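PDB 3MGJ: ornithine cyclodeaminase from Methanocaldococcus jannaschii, which probably converts ornithine to proline with release of ammonia, using NAD as cofactor, and is represented here by its N-terminal domain alone. Local coordinates for residues I54-D57 against E58-D62. Residues are numbered along the deposited sequence; the frame is centred on the assembly and turned at random.
Sequences IGRD and ERHVD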
ATOM      1  N   ILE A  54       0.979  -6.229 -16.963  1.00 32.06           N
ATOM      2  CA  ILE A  54       0.522  -7.124 -18.007  1.00 32.63           C
ATOM      3  C   ILE A  54       0.237  -6.352 -19.295  1.00 36.49           C
ATOM      4  O   ILE A  54      -0.502  -5.372 -19.307  1.00 37.33           O
ATOM      5  CB  ILE A  54      -0.764  -7.830 -17.577  1.00 35.65           C
ATOM      6  CG1 ILE A  54      -0.660  -8.298 -16.126  1.00 34.50           C
ATOM      7  CG2 ILE A  54      -1.056  -8.965 -18.499  1.00 40.39           C
ATOM      8  CD1 ILE A  54      -1.956  -8.802 -15.556  1.00 34.70           C
ATOM      9  N   GLY A  55       0.830  -6.796 -20.389  1.00 38.89           N
ATOM     10  CA  GLY A  55       0.594  -6.170 -21.671  1.00 40.26           C
ATOM     11  C   GLY A  55       0.314  -7.223 -22.714  1.00 44.18           C
ATOM     12  O   GLY A  55       0.283  -8.414 -22.421  1.00 42.42           O
ATOM     13  N   ARG A  56       0.121  -6.773 -23.943  1.00 47.17           N
ATOM     14  CA  ARG A  56      -0.247  -7.657 -25.033  1.00 42.97           C
ATOM     15  C   ARG A  56       0.916  -8.536 -25.483  1.00 48.39           C
ATOM     16  O   ARG A  56       0.702  -9.615 -26.042  1.00 50.85           O
ATOM     17  CB  ARG A  56      -0.719  -6.816 -26.200  1.00 44.22           C
ATOM     18  CG  ARG A  56       0.278  -5.770 -26.607  1.00 42.55           C
ATOM     19  CD  ARG A  56      -0.177  -5.141 -27.871  1.00 42.26           C
ATOM     20  NE  ARG A  56       0.722  -4.088 -28.299  1.00 44.25           N
ATOM     21  CZ  ARG A  56       0.535  -2.809 -28.014  1.00 44.43           C
ATOM     22  NH1 ARG A  56      -0.518  -2.442 -27.296  1.00 42.15           N
ATOM     23  NH2 ARG A  56       1.408  -1.906 -28.438  1.00 48.34           N
ATOM     24  N   ASP A  57       2.139  -8.068 -25.252  1.00 42.09           N
ATOM     25  CA  ASP A  57       3.314  -8.832 -25.623  1.00 40.46           C
ATOM     26  C   ASP A  57       4.572  -8.260 -24.977  1.00 42.29           C
ATOM     27  O   ASP A  57       4.552  -7.174 -24.413  1.00 43.23           O
ATOM     28  CB  ASP A  57       3.440  -8.940 -27.151  1.00 47.16           C
ATOM     29  CG  ASP A  57       3.381  -7.586 -27.860  1.00 53.32           C
ATOM     30  OD1 ASP A  57       3.845  -6.572 -27.286  1.00 53.55           O
ATOM     31  OD2 ASP A  57       2.884  -7.542 -29.011  1.00 54.39           O
ATOM     32  N   GLU A  58       5.670  -8.997 -25.032  1.00 43.56           N
ATOM     33  CA  GLU A  58       6.856  -8.562 -24.317  1.00 43.70           C
ATOM     34  C   GLU A  58       7.399  -7.226 -24.807  1.00 43.88           C
ATOM     35  O   GLU A  58       7.743  -6.368 -24.021  1.00 46.59           O
ATOM     36  CB  GLU A  58       7.933  -9.624 -24.385  1.00 44.45           C
ATOM     37  CG  GLU A  58       9.126  -9.326 -23.516  1.00 48.51           C
ATOM     38  CD  GLU A  58      10.203 -10.349 -23.722  1.00 53.74           C
ATOM     39  OE1 GLU A  58       9.870 -11.372 -24.372  1.00 50.77           O
ATOM     40  OE2 GLU A  58      11.357 -10.135 -23.259  1.00 52.93           O
ATOM     41  N   ARG A  59       7.480  -7.050 -26.112  1.00 48.92           N
ATOM     42  CA  ARG A  59       7.921  -5.781 -26.660  1.00 49.93           C
ATOM     43  C   ARG A  59       7.235  -4.636 -25.921  1.00 46.78           C
ATOM     44  O   ARG A  59       7.878  -3.773 -25.329  1.00 43.98           O
ATOM     45  CB  ARG A  59       7.567  -5.722 -28.144  1.00 53.85           C
ATOM     46  CG  ARG A  59       8.177  -4.544 -28.873  1.00 65.51           C
ATOM     47  CD  ARG A  59       8.126  -4.760 -30.382  1.00 76.04           C
ATOM     48  NE  ARG A  59       8.643  -6.076 -30.759  1.00 83.19           N
ATOM     49  CZ  ARG A  59       9.746  -6.279 -31.477  1.00 84.88           C
ATOM     50  NH1 ARG A  59      10.459  -5.250 -31.920  1.00 88.59           N
ATOM     51  NH2 ARG A  59      10.130  -7.518 -31.760  1.00 78.15           N
ATOM     52  N   HIS A  60       5.913  -4.663 -25.952  1.00 42.96           N
ATOM     53  CA  HIS A  60       5.104  -3.592 -25.418  1.00 41.16           C
ATOM     54  C   HIS A  60       5.208  -3.441 -23.894  1.00 43.36           C
ATOM     55  O   HIS A  60       5.335  -2.329 -23.376  1.00 42.65           O
ATOM     56  CB  HIS A  60       3.660  -3.815 -25.836  1.00 41.29           C
ATOM     57  CG  HIS A  60       2.746  -2.713 -25.423  1.00 41.81           C
ATOM     58  ND1 HIS A  60       2.820  -1.447 -25.961  1.00 42.42           N
ATOM     59  CD2 HIS A  60       1.740  -2.678 -24.521  1.00 38.92           C
ATOM     60  CE1 HIS A  60       1.901  -0.684 -25.405  1.00 40.45           C
ATOM     61  NE2 HIS A  60       1.230  -1.409 -24.530  1.00 36.38           N
ATOM     62  N   VAL A  61       5.147  -4.555 -23.174  1.00 41.43           N
ATOM     63  CA  VAL A  61       5.341  -4.519 -21.735  1.00 37.94           C
ATOM     64  C   VAL A  61       6.696  -3.904 -21.380  1.00 39.49           C
ATOM     65  O   VAL A  61       6.830  -3.193 -20.386  1.00 39.03           O
ATOM     66  CB  VAL A  61       5.238  -5.919 -21.127  1.00 38.84           C
ATOM     67  CG1 VAL A  61       5.716  -5.913 -19.677  1.00 33.56           C
ATOM     68  CG2 VAL A  61       3.817  -6.429 -21.235  1.00 35.58           C
ATOM     69  N   ASP A  62       7.700  -4.177 -22.205  1.00 42.38           N
ATOM     70  CA  ASP A  62       9.029  -3.618 -21.997  1.00 42.28           C
ATOM     71  C   ASP A  62       9.003  -2.105 -22.131  1.00 43.26           C
ATOM     72  O   ASP A  62       9.726  -1.388 -21.443  1.00 43.05           O
ATOM     73  CB  ASP A  62      10.016  -4.212 -22.990  1.00 47.15           C
ATOM     74  CG  ASP A  62      10.258  -5.689 -22.758  1.00 52.59           C
ATOM     75  OD1 ASP A  62      10.503  -6.089 -21.599  1.00 53.90           O
ATOM     76  OD2 ASP A  62      10.213  -6.453 -23.743  1.00 55.73           O
TER
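Asp57 stands at the N-cap of helix 58-74 and caps it through one side-chain bond, to the backbone of His60. The distance from His60 N to Asp57 OD1 is 3.1 Å, and the amide meets this oxygen nearly along its C-O axis. Asp57 CG stands between the backbone N and the carbonyl carbon (chi1 53°), which folds the carboxylate back over the start of the helix, where its negative charge would probably be favoured by the positive end of the helix dipole. The first backbone bond of the helical turn runs from Val61 N to Asp57 O at 3.0 Å, almost straight at 176°.

The stacking contact pairs Arg56 with His60. The arginine chain runs extended from CG to NE and lays its guanidinium flat on one face of the imidazole, the centres 3.4 Å apart and the planes inclined by 24°. Arg56 CZ sits 3.3 Å above the His60 ring plane, over its centre. The ring's orientation is also set from elsewhere: NE2 is hydrogen-bonded to Met28 O, and ND1 makes a weak hydrogen bond with Glu63. An alanine in place of His60 would probably leave the Arg56 guanidinium without its stacking surface, free to swing, and Met28 O without this partner.

Val61 CG2 lies against the N and CA of Gly55, and the valine also touches Phe2 on strand 2-10. Gly55, at the end of strand 47-55, in turn shares a backbone hydrogen bond with Phe2. Together these contacts form a tight strand-to-helix connection with an Asp N-cap, leading from the antiparallel sheet into helix 58-74 of the Saccharop_dh_N domain.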